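Local coordinates for protein kojibiose phosphorylase (Gut metagenome, PDB 6W0P) that is a phosphorylase of glycoside hydrolase family 65, with an N-terminal beta domain, a helical catalytic barrel and a small C-terminal beta domain, at residues L68-S73 / V79-F84; L409-S414 / W574-I579; S363-A368 / Y428-I433; F319-A324 / S668-W673. One frame throughout, in Å; residues are numbered along the deposited sequence.

Overall arrangement
Interaction 1 lies in the N-terminal family region, while interactions 2, 3 and 4 belong to the catalytic helical domain. Interactions 3 and 4 form the inner pair: their centres are about 16 Å apart and their nearest atoms about 7 Å, and in the chain 363-368 / 428-433 is nested within the loop closed by 319-324 / 668-673. Interactions 1 and 2 lie further out, each about 25 Å from the centre of the chain and on the same side of it. Their nearest atoms come within about 5 Å without touching. All four are made within one chain, but only interaction 2 is also touched by the second subunit; its centre is about 30 Å from that of interaction 4.

Interaction 1. Residues L68-S73 / V79-F84; sequences LKDTPS and VKRTHF
Asp70 and Arg81 form a salt bridge in which two guanidinium nitrogens grip a single carboxylate oxygen. Arg81 NH2 reaches Asp70 OD1 at 2.9 Å, on the syn side of that oxygen. Arg81 NE meets the same Asp70 OD1, also at 2.9 Å, but nearly along its C-O axis. This is a side-on grip rather than the two-oxygen fork, and OD1 takes both N-H groups at the guanidinium edge. The carboxylate and guanidinium planes are only 21° apart, so the two groups are almost coplanar. A bend at chi3 (-43°) in an otherwise extended arginine chain turns NE and NH2 together toward the oxygen.

Backbone bonding is sparse. Thr71 N donates to Lys80 O at 2.8 Å. The same carbonyl oxygen lies 3.4 Å from Asp70 CA in a CA-H...O contact, and Lys80 CA makes a matching one to Thr71 O, with the two atoms 3.5 Å apart.

The Lys80 side chain runs extended alongside 71-73, its CB packing on Thr71 O at 3.7 Å. At its end NZ makes a weak hydrogen bond to the carbonyl oxygen Ser73 O, 3.3 Å away. None of the touching residues is buried, so these charged groups pair at the surface and solvent probably screens them.

Strands 64-66 and 83-85 form a small antiparallel sheet, with backbone bonds between Thr82 and Ala67 and between Phe84 and Glu65. Just beyond those strands, the arrangement is that of a beta-hairpin with a long connecting loop, here tied across by one backbone bond and the Asp70-Arg81 salt bridge.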
# COMPACT_ATOMS: atom_id res chain seq x y z
N LEU A 68 14.38 12.22 3.27
CA LEU A 68 15.42 12.75 2.34
C LEU A 68 14.96 12.62 0.88
O LEU A 68 15.32 13.51 0.06
CB LEU A 68 16.71 11.97 2.57
CG LEU A 68 17.38 12.23 3.92
CD1 LEU A 68 18.56 11.29 4.13
CD2 LEU A 68 17.80 13.68 4.02
N LYS A 69 14.24 11.53 0.58
CA LYS A 69 13.68 11.22 -0.76
C LYS A 69 12.19 10.90 -0.64
O LYS A 69 11.81 10.18 0.31
CB LYS A 69 14.44 10.04 -1.39
CG LYS A 69 14.04 8.66 -0.88
CD LYS A 69 15.07 7.58 -1.14
CE LYS A 69 14.48 6.18 -1.20
NZ LYS A 69 15.45 5.19 -1.72
N ASP A 70 11.40 11.43 -1.58
CA ASP A 70 10.01 11.00 -1.87
C ASP A 70 9.93 9.48 -2.00
O ASP A 70 10.77 8.91 -2.70
CB ASP A 70 9.52 11.59 -3.20
CG ASP A 70 9.10 13.04 -3.11
OD1 ASP A 70 9.37 13.68 -2.06
OD2 ASP A 70 8.50 13.52 -4.09
N THR A 71 8.95 8.86 -1.33
CA THR A 71 8.35 7.56 -1.74
C THR A 71 7.35 7.86 -2.86
O THR A 71 6.38 8.58 -2.63
CB THR A 71 7.74 6.83 -0.54
OG1 THR A 71 8.85 6.60 0.33
CG2 THR A 71 7.05 5.54 -0.90
N PRO A 72 7.56 7.36 -4.10
CA PRO A 72 6.70 7.73 -5.23
C PRO A 72 5.29 7.12 -5.13
O PRO A 72 5.15 6.01 -4.60
CB PRO A 72 7.44 7.18 -6.48
CG PRO A 72 8.75 6.61 -5.97
CD PRO A 72 8.57 6.36 -4.48
N SER A 73 4.28 7.85 -5.62
CA SER A 73 2.89 7.36 -5.83
C SER A 73 2.33 7.97 -7.12
O SER A 73 2.60 9.16 -7.39
CB SER A 73 1.98 7.65 -4.64
OG SER A 73 0.71 7.04 -4.82
N VAL A 79 0.61 10.29 1.16
CA VAL A 79 1.82 11.02 1.61
C VAL A 79 3.05 10.47 0.89
O VAL A 79 3.26 9.24 0.90
CB VAL A 79 1.95 11.02 3.14
CG1 VAL A 79 3.20 11.75 3.59
CG2 VAL A 79 0.71 11.66 3.75
N LYS A 80 3.79 11.35 0.23
CA LYS A 80 5.01 11.03 -0.56
C LYS A 80 6.23 11.25 0.34
O LYS A 80 7.23 10.58 0.12
CB LYS A 80 5.11 11.91 -1.81
CG LYS A 80 3.93 11.81 -2.79
CD LYS A 80 4.27 12.35 -4.18
CE LYS A 80 3.18 12.11 -5.20
NZ LYS A 80 3.71 12.18 -6.59
N ARG A 81 6.12 12.14 1.32
CA ARG A 81 7.26 12.58 2.17
C ARG A 81 6.80 12.77 3.63
O ARG A 81 6.20 13.81 3.96
CB ARG A 81 7.86 13.81 1.49
CG ARG A 81 9.09 14.39 2.18
CD ARG A 81 9.48 15.71 1.54
NE ARG A 81 9.41 15.69 0.08
CZ ARG A 81 9.03 16.72 -0.69
NH1 ARG A 81 8.66 17.87 -0.14
NH2 ARG A 81 9.00 16.59 -2.00
N THR A 82 7.08 11.78 4.47
CA THR A 82 6.78 11.80 5.92
C THR A 82 7.70 12.83 6.59
O THR A 82 8.66 13.30 5.95
CB THR A 82 6.92 10.41 6.55
OG1 THR A 82 6.26 10.45 7.82
CG2 THR A 82 8.36 9.96 6.70
N HIS A 83 7.40 13.21 7.83
CA HIS A 83 8.29 14.08 8.63
C HIS A 83 8.39 13.50 10.03
O HIS A 83 7.57 12.63 10.37
CB HIS A 83 7.83 15.54 8.58
CG HIS A 83 6.55 15.76 9.29
ND1 HIS A 83 5.33 15.57 8.69
CD2 HIS A 83 6.30 16.16 10.55
CE1 HIS A 83 4.38 15.85 9.55
NE2 HIS A 83 4.95 16.20 10.71
N PHE A 84 9.40 13.95 10.77
CA PHE A 84 9.80 13.36 12.08
C PHE A 84 10.60 14.39 12.88
O PHE A 84 11.32 15.20 12.27
CB PHE A 84 10.56 12.05 11.83
CG PHE A 84 11.51 12.09 10.65
CD1 PHE A 84 12.77 12.65 10.77
CD2 PHE A 84 11.13 11.58 9.42
CE1 PHE A 84 13.63 12.70 9.68
CE2 PHE A 84 11.99 11.63 8.34
CZ PHE A 84 13.23 12.20 8.47

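Interaction 2. Residues L409-S414 / W574-I579; sequences LWQHAS and WSYDRI
Gln411 reaches from helix 410-413 to the hydroxyl of Tyr576, the one residue of 574-579 that it touches. Its CB points toward that segment without coming into contact. CG, held beside the backbone N (chi1 -65°), is 3.8 Å from Tyr576 OH and lies over one face of the neighbouring Trp410 ring, offset toward the rim. A bend at chi2 (99°) then swings the amide round. CD is likewise 3.8 Å from Tyr576 OH, and NE2 approaches to 3.0 Å from Tyr576 OH. The resulting hydrogen bond is weak, with an N-H...O angle of 131°. NE2 is also 3.8 Å from Tyr576 CZ, obliquely placed against a ring whose plane is steeply inclined to the amide.

The two segments are 160 residues apart in the central domain, which in family 65 is an (alpha/alpha)6 barrel, and they meet here at the subunit interface. Trp410 and Tyr576 each make an edge-to-face ring contact with the partner residue, Tyr576 or Trp410, of the second subunit, and Gln411 packs on Trp410 of that subunit.

The stronger polar partner of Tyr576 OH is the hydroxyl of Tyr580. Further along 574-579, the guanidinium of Arg578 lies flat over the Trp574 ring, its CZ 3.4 Å above the ring plane, and its NH1 forms a salt bridge with Asp390 of the second subunit.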
# COMPACT_ATOMS: atom_id res chain seq x y z
N LEU A 409 0.23 5.41 5.12
CA LEU A 409 -0.70 4.27 4.90
C LEU A 409 -2.08 4.85 4.61
O LEU A 409 -2.77 5.27 5.56
CB LEU A 409 -0.71 3.32 6.12
CG LEU A 409 0.63 2.64 6.45
CD1 LEU A 409 0.50 1.73 7.67
CD2 LEU A 409 1.15 1.83 5.26
N TRP A 410 -2.47 4.87 3.34
CA TRP A 410 -3.80 5.39 2.92
C TRP A 410 -4.92 4.73 3.75
O TRP A 410 -5.87 5.45 4.10
CB TRP A 410 -4.02 5.20 1.41
CG TRP A 410 -4.28 3.78 1.02
CD1 TRP A 410 -3.37 2.87 0.58
CD2 TRP A 410 -5.54 3.11 1.06
NE1 TRP A 410 -3.97 1.67 0.37
CE2 TRP A 410 -5.30 1.78 0.67
CE3 TRP A 410 -6.84 3.49 1.39
CZ2 TRP A 410 -6.32 0.84 0.57
CZ3 TRP A 410 -7.85 2.56 1.33
CH2 TRP A 410 -7.59 1.25 0.92
N GLN A 411 -4.77 3.43 4.07
CA GLN A 411 -5.73 2.58 4.82
C GLN A 411 -6.12 3.23 6.14
O GLN A 411 -7.13 2.77 6.70
CB GLN A 411 -5.14 1.22 5.24
CG GLN A 411 -4.78 0.29 4.11
CD GLN A 411 -3.30 0.32 3.80
OE1 GLN A 411 -2.70 1.40 3.66
NE2 GLN A 411 -2.72 -0.87 3.67
N HIS A 412 -5.25 4.07 6.71
CA HIS A 412 -5.53 4.84 7.94
C HIS A 412 -5.73 6.30 7.55
O HIS A 412 -6.77 6.87 7.99
CB HIS A 412 -4.45 4.68 9.03
CG HIS A 412 -4.25 3.27 9.48
ND1 HIS A 412 -3.08 2.85 10.11
CD2 HIS A 412 -4.98 2.16 9.27
CE1 HIS A 412 -3.13 1.55 10.31
NE2 HIS A 412 -4.29 1.10 9.79
N ALA A 413 -4.80 6.89 6.78
CA ALA A 413 -4.75 8.36 6.53
C ALA A 413 -5.94 8.82 5.70
O ALA A 413 -6.34 9.97 5.90
CB ALA A 413 -3.44 8.80 5.90
N SER A 414 -6.49 7.98 4.83
CA SER A 414 -7.63 8.35 3.94
C SER A 414 -8.96 7.95 4.58
O SER A 414 -10.03 8.37 4.05
CB SER A 414 -7.49 7.74 2.57
OG SER A 414 -6.30 8.19 1.94
N TRP A 574 -0.51 -13.85 10.57
CA TRP A 574 -1.69 -13.95 9.66
C TRP A 574 -1.41 -13.20 8.35
O TRP A 574 -0.75 -12.17 8.40
CB TRP A 574 -2.96 -13.41 10.34
CG TRP A 574 -3.52 -14.33 11.38
CD1 TRP A 574 -2.86 -15.35 11.98
CD2 TRP A 574 -4.84 -14.32 11.95
NE1 TRP A 574 -3.67 -15.99 12.87
CE2 TRP A 574 -4.89 -15.37 12.89
CE3 TRP A 574 -6.00 -13.55 11.76
CZ2 TRP A 574 -6.03 -15.68 13.61
CZ3 TRP A 574 -7.13 -13.85 12.48
CH2 TRP A 574 -7.14 -14.90 13.40
N SER A 575 -1.88 -13.72 7.22
CA SER A 575 -1.92 -13.01 5.92
C SER A 575 -2.56 -11.63 6.15
O SER A 575 -3.56 -11.54 6.85
CB SER A 575 -2.65 -13.79 4.88
OG SER A 575 -2.37 -13.30 3.58
N TYR A 576 -2.01 -10.61 5.54
CA TYR A 576 -2.44 -9.20 5.72
C TYR A 576 -3.98 -9.06 5.76
O TYR A 576 -4.47 -8.43 6.71
CB TYR A 576 -1.90 -8.32 4.60
CG TYR A 576 -2.33 -6.89 4.81
CD1 TYR A 576 -2.00 -6.24 5.99
CD2 TYR A 576 -3.15 -6.23 3.92
CE1 TYR A 576 -2.40 -4.95 6.24
CE2 TYR A 576 -3.58 -4.93 4.17
CZ TYR A 576 -3.18 -4.28 5.32
OH TYR A 576 -3.55 -3.00 5.61
N ASP A 577 -4.71 -9.58 4.77
CA ASP A 577 -6.17 -9.29 4.67
C ASP A 577 -6.97 -10.01 5.77
O ASP A 577 -8.10 -9.57 6.06
CB ASP A 577 -6.72 -9.65 3.29
CG ASP A 577 -6.94 -11.13 3.10
OD1 ASP A 577 -5.96 -11.83 2.77
OD2 ASP A 577 -8.09 -11.57 3.28
N ARG A 578 -6.44 -11.09 6.35
CA ARG A 578 -7.32 -12.02 7.11
C ARG A 578 -7.97 -11.34 8.33
O ARG A 578 -9.16 -11.61 8.58
CB ARG A 578 -6.55 -13.26 7.51
CG ARG A 578 -7.35 -14.22 8.37
CD ARG A 578 -6.37 -15.29 8.78
NE ARG A 578 -6.91 -16.21 9.75
CZ ARG A 578 -6.20 -17.18 10.29
NH1 ARG A 578 -4.93 -17.33 9.95
NH2 ARG A 578 -6.79 -18.02 11.13
N ILE A 579 -7.25 -10.51 9.07
CA ILE A 579 -7.82 -9.87 10.29
C ILE A 579 -9.06 -9.03 9.94
O ILE A 579 -9.91 -8.86 10.82
CB ILE A 579 -6.77 -9.04 11.05
CG1 ILE A 579 -7.28 -8.65 12.45
CG2 ILE A 579 -6.34 -7.81 10.24
CD1 ILE A 579 -7.72 -9.82 13.33

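Interaction 3. Residues S363-A368 / Y428-I433; sequences SNQEAA and YHYMKI
Gln365 and Tyr430 join helices 365-376 and 418-434, two helices of the (alpha/alpha)6 barrel expected of the family's catalytic domain. The polar link is one hydrogen bond between side chains: Gln365 NE2 donates to Tyr430 OH at 3.0 Å. It is almost perfectly straight, at 177°, and the hydroxyl oxygen lies in the amide plane. The glutamine chain runs out fully extended, with CG anti to the backbone N (chi1 -173°), and this carries the amide from the first turn of its helix across to the phenol. Tyr430 crosses it at about a right angle, with the amide and ring planes 49° apart. The stronger partner of Tyr430 OH is the carboxylate of Asp436, so the buried hydroxyl is held from two sources, and the nearby carboxylate probably polarises it.

Van der Waals contacts accompany this bond. Gln365 CG packs 3.6 Å from Tyr430 OH and is also close to CE1 of the ring. One turn on, Ala368 CB points toward 428-433 and meets Tyr430 CD1 at 4.3 Å, approaching the ring obliquely. The small alanine lies where the two backbones are nearest, its CA 7.2 Å from Tyr430 CA. Leu361 of helix 351-361 touches both Ala368 and Tyr430, and Phe439 meets the tyrosine ring edge-to-face.

Asn364 is the N-cap of the glutamine-bearing helix: its O takes the first backbone helix bond, from Ala368 N at 3.0 Å, and its side-chain OD1 takes a weak capping bond from Ala367 N, 3.3 Å away.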
# COMPACT_ATOMS: atom_id res chain seq x y z
N SER A 363 -5.45 19.35 36.14
CA SER A 363 -4.19 19.77 36.80
C SER A 363 -3.69 21.13 36.30
O SER A 363 -3.05 21.80 37.09
CB SER A 363 -3.09 18.75 36.69
OG SER A 363 -2.68 18.57 35.34
N ASN A 364 -3.90 21.51 35.05
CA ASN A 364 -3.14 22.65 34.46
C ASN A 364 -3.89 23.20 33.25
O ASN A 364 -3.69 22.68 32.13
CB ASN A 364 -1.72 22.20 34.11
CG ASN A 364 -0.81 23.30 33.61
OD1 ASN A 364 -1.25 24.43 33.43
ND2 ASN A 364 0.45 22.94 33.36
N GLN A 365 -4.70 24.23 33.46
CA GLN A 365 -5.56 24.78 32.38
C GLN A 365 -4.72 25.21 31.18
O GLN A 365 -5.18 25.05 30.03
CB GLN A 365 -6.37 25.98 32.85
CG GLN A 365 -7.37 26.41 31.80
CD GLN A 365 -8.17 27.59 32.27
OE1 GLN A 365 -8.12 27.95 33.44
NE2 GLN A 365 -8.89 28.20 31.34
N GLU A 366 -3.57 25.82 31.43
CA GLU A 366 -2.69 26.39 30.38
C GLU A 366 -2.14 25.23 29.53
O GLU A 366 -2.06 25.37 28.30
CB GLU A 366 -1.62 27.24 31.07
CG GLU A 366 -0.80 28.12 30.13
CD GLU A 366 -1.57 29.17 29.33
OE1 GLU A 366 -2.75 29.48 29.67
OE2 GLU A 366 -0.97 29.70 28.35
N ALA A 367 -1.80 24.10 30.15
CA ALA A 367 -1.38 22.89 29.41
C ALA A 367 -2.56 22.37 28.58
O ALA A 367 -2.36 22.16 27.37
CB ALA A 367 -0.85 21.86 30.37
N ALA A 368 -3.75 22.20 29.17
CA ALA A 368 -4.96 21.73 28.45
C ALA A 368 -5.23 22.66 27.25
O ALA A 368 -5.41 22.16 26.14
CB ALA A 368 -6.16 21.69 29.37
N TYR A 428 -14.86 20.77 23.20
CA TYR A 428 -16.05 20.45 24.04
C TYR A 428 -15.64 20.08 25.47
O TYR A 428 -16.21 20.62 26.43
CB TYR A 428 -16.83 19.32 23.37
CG TYR A 428 -17.86 18.66 24.25
CD1 TYR A 428 -19.09 19.24 24.50
CD2 TYR A 428 -17.61 17.41 24.80
CE1 TYR A 428 -20.04 18.63 25.31
CE2 TYR A 428 -18.55 16.77 25.60
CZ TYR A 428 -19.77 17.38 25.85
OH TYR A 428 -20.67 16.71 26.64
N HIS A 429 -14.68 19.18 25.64
CA HIS A 429 -14.21 18.71 26.97
C HIS A 429 -13.61 19.90 27.74
O HIS A 429 -13.92 20.09 28.93
CB HIS A 429 -13.26 17.52 26.82
CG HIS A 429 -13.19 16.64 28.02
ND1 HIS A 429 -12.35 15.54 28.07
CD2 HIS A 429 -13.78 16.73 29.22
CE1 HIS A 429 -12.48 14.97 29.26
NE2 HIS A 429 -13.34 15.69 29.99
N TYR A 430 -12.83 20.72 27.04
CA TYR A 430 -12.15 21.90 27.60
C TYR A 430 -13.19 22.90 28.13
O TYR A 430 -13.05 23.42 29.27
CB TYR A 430 -11.29 22.57 26.53
CG TYR A 430 -10.63 23.82 27.02
CD1 TYR A 430 -9.67 23.74 28.01
CD2 TYR A 430 -10.98 25.08 26.55
CE1 TYR A 430 -9.05 24.87 28.51
CE2 TYR A 430 -10.36 26.22 27.03
CZ TYR A 430 -9.41 26.11 28.03
OH TYR A 430 -8.78 27.20 28.56
N MET A 431 -14.20 23.18 27.30
CA MET A 431 -15.28 24.14 27.64
C MET A 431 -16.10 23.53 28.80
O MET A 431 -16.54 24.30 29.66
CB MET A 431 -16.18 24.43 26.43
CG MET A 431 -15.43 25.17 25.32
SD MET A 431 -14.86 26.83 25.83
CE MET A 431 -16.45 27.62 26.09
N LYS A 432 -16.23 22.21 28.84
CA LYS A 432 -17.03 21.54 29.89
C LYS A 432 -16.32 21.69 31.24
O LYS A 432 -17.01 21.79 32.24
CB LYS A 432 -17.28 20.08 29.51
CG LYS A 432 -18.11 19.32 30.53
CD LYS A 432 -17.91 17.83 30.46
CE LYS A 432 -19.01 17.09 29.72
NZ LYS A 432 -18.77 15.62 29.81
N ILE A 433 -14.99 21.72 31.28
CA ILE A 433 -14.23 21.87 32.56
C ILE A 433 -14.06 23.36 32.91
O ILE A 433 -14.13 23.67 34.10
CB ILE A 433 -12.88 21.13 32.48
CG1 ILE A 433 -13.05 19.65 32.12
CG2 ILE A 433 -12.11 21.30 33.78
CD1 ILE A 433 -13.99 18.88 33.03

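Interaction 4. Residues F319-A324 / S668-W673; sequences FQMIQA and SIAAAW
Met321 folds over the Ile669-Ala670 edge of the opposing helix, so that three of its side-chain atoms make contact. CG touches the Ile669 CG2 branch at 3.8 Å, SD sits 3.8 Å from Ala670 CA, and CE closes on Ala670 CB at 3.6 Å. Bends at chi2 (-65°) and chi3 (-80°) curl the thioether across the small alanine. The Ile669 side chain slides past Met321 in the opposite direction, and its other branch brings CD1 to 4.0 Å from Gln320 CB.

These apolar contacts join helices 308-324 and 666-680 of the helical barrel domain, whose local axes pass 9.9 Å apart at 122° between their N-to-C directions. The helices are steeply crossed, nearer antiparallel than parallel, and the backbones come nearest at Met321 and Ala670, whose CA atoms are 7.0 Å apart.

Around this layer, helix 351-361 touches both partners, with Phe359 against Met321 and Cys356 against Ala670. The polar end of Gln320 leads away from the interface, and its OE1 accepts from Gln323 NE2 at 3.0 Å, the donor sitting above the carbonyl plane. Gln323 in turn hydrogen-bonds through its amide to the backbone of Ser34 and Gly36 in the N-terminal region.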
# COMPACT_ATOMS: atom_id res chain seq x y z
N PHE A 319 5.08 11.60 36.74
CA PHE A 319 6.37 12.28 36.47
C PHE A 319 6.53 12.50 34.97
O PHE A 319 6.85 13.64 34.56
CB PHE A 319 7.52 11.50 37.10
CG PHE A 319 8.87 12.09 36.78
CD1 PHE A 319 9.37 13.14 37.54
CD2 PHE A 319 9.61 11.63 35.71
CE1 PHE A 319 10.59 13.70 37.23
CE2 PHE A 319 10.85 12.18 35.42
CZ PHE A 319 11.33 13.22 36.17
N GLN A 320 6.33 11.46 34.16
CA GLN A 320 6.48 11.52 32.68
C GLN A 320 5.40 12.41 32.03
O GLN A 320 5.67 13.02 30.97
CB GLN A 320 6.45 10.11 32.08
CG GLN A 320 7.69 9.28 32.42
CD GLN A 320 8.98 9.91 31.94
OE1 GLN A 320 8.99 10.86 31.14
NE2 GLN A 320 10.09 9.39 32.43
N MET A 321 4.20 12.45 32.60
CA MET A 321 3.11 13.31 32.08
C MET A 321 3.53 14.77 32.26
O MET A 321 3.31 15.55 31.36
CB MET A 321 1.76 13.08 32.77
CG MET A 321 1.10 11.73 32.47
SD MET A 321 0.64 11.56 30.74
CE MET A 321 -0.89 12.50 30.76
N ILE A 322 4.10 15.10 33.41
CA ILE A 322 4.52 16.49 33.76
C ILE A 322 5.73 16.86 32.87
O ILE A 322 5.84 18.03 32.45
CB ILE A 322 4.81 16.60 35.29
CG1 ILE A 322 3.53 16.34 36.12
CG2 ILE A 322 5.38 17.97 35.59
CD1 ILE A 322 3.71 15.99 37.64
N GLN A 323 6.59 15.89 32.58
CA GLN A 323 7.79 16.07 31.70
C GLN A 323 7.35 16.27 30.25
O GLN A 323 7.97 17.12 29.55
CB GLN A 323 8.74 14.87 31.79
CG GLN A 323 9.59 14.86 33.06
CD GLN A 323 10.90 14.13 32.90
OE1 GLN A 323 11.93 14.63 33.32
NE2 GLN A 323 10.86 12.96 32.30
N ALA A 324 6.32 15.56 29.82
CA ALA A 324 5.84 15.60 28.42
C ALA A 324 5.25 16.98 28.06
O ALA A 324 5.43 17.40 26.91
CB ALA A 324 4.84 14.50 28.19
N SER A 668 -0.35 4.99 27.19
CA SER A 668 -0.39 3.97 28.26
C SER A 668 -0.14 4.64 29.61
O SER A 668 -0.85 4.30 30.60
CB SER A 668 0.58 2.87 28.00
OG SER A 668 0.81 2.18 29.22
N ILE A 669 0.78 5.60 29.65
CA ILE A 669 1.12 6.38 30.86
C ILE A 669 -0.10 7.20 31.28
O ILE A 669 -0.44 7.14 32.47
CB ILE A 669 2.40 7.21 30.60
CG1 ILE A 669 3.61 6.27 30.59
CG2 ILE A 669 2.58 8.32 31.63
CD1 ILE A 669 4.88 6.92 30.16
N ALA A 670 -0.74 7.91 30.34
CA ALA A 670 -1.94 8.74 30.59
C ALA A 670 -3.07 7.83 31.07
O ALA A 670 -3.80 8.23 31.98
CB ALA A 670 -2.36 9.49 29.36
N ALA A 671 -3.20 6.65 30.47
CA ALA A 671 -4.30 5.70 30.72
C ALA A 671 -4.27 5.21 32.17
O ALA A 671 -5.33 4.84 32.66
CB ALA A 671 -4.22 4.53 29.77
N ALA A 672 -3.10 5.19 32.81
CA ALA A 672 -2.97 4.69 34.20
C ALA A 672 -3.70 5.67 35.11
O ALA A 672 -4.50 5.24 35.97
CB ALA A 672 -1.52 4.52 34.57
N TRP A 673 -3.48 6.97 34.87
CA TRP A 673 -4.16 8.03 35.64
C TRP A 673 -5.67 7.91 35.39
O TRP A 673 -6.42 7.96 36.36
CB TRP A 673 -3.65 9.42 35.25
CG TRP A 673 -4.37 10.51 35.97
CD1 TRP A 673 -4.04 11.06 37.17
CD2 TRP A 673 -5.57 11.18 35.55
NE1 TRP A 673 -4.92 12.04 37.51
CE2 TRP A 673 -5.87 12.14 36.53
CE3 TRP A 673 -6.39 11.09 34.42
CZ2 TRP A 673 -6.98 12.97 36.44
CZ3 TRP A 673 -7.49 11.91 34.33
CH2 TRP A 673 -7.78 12.84 35.33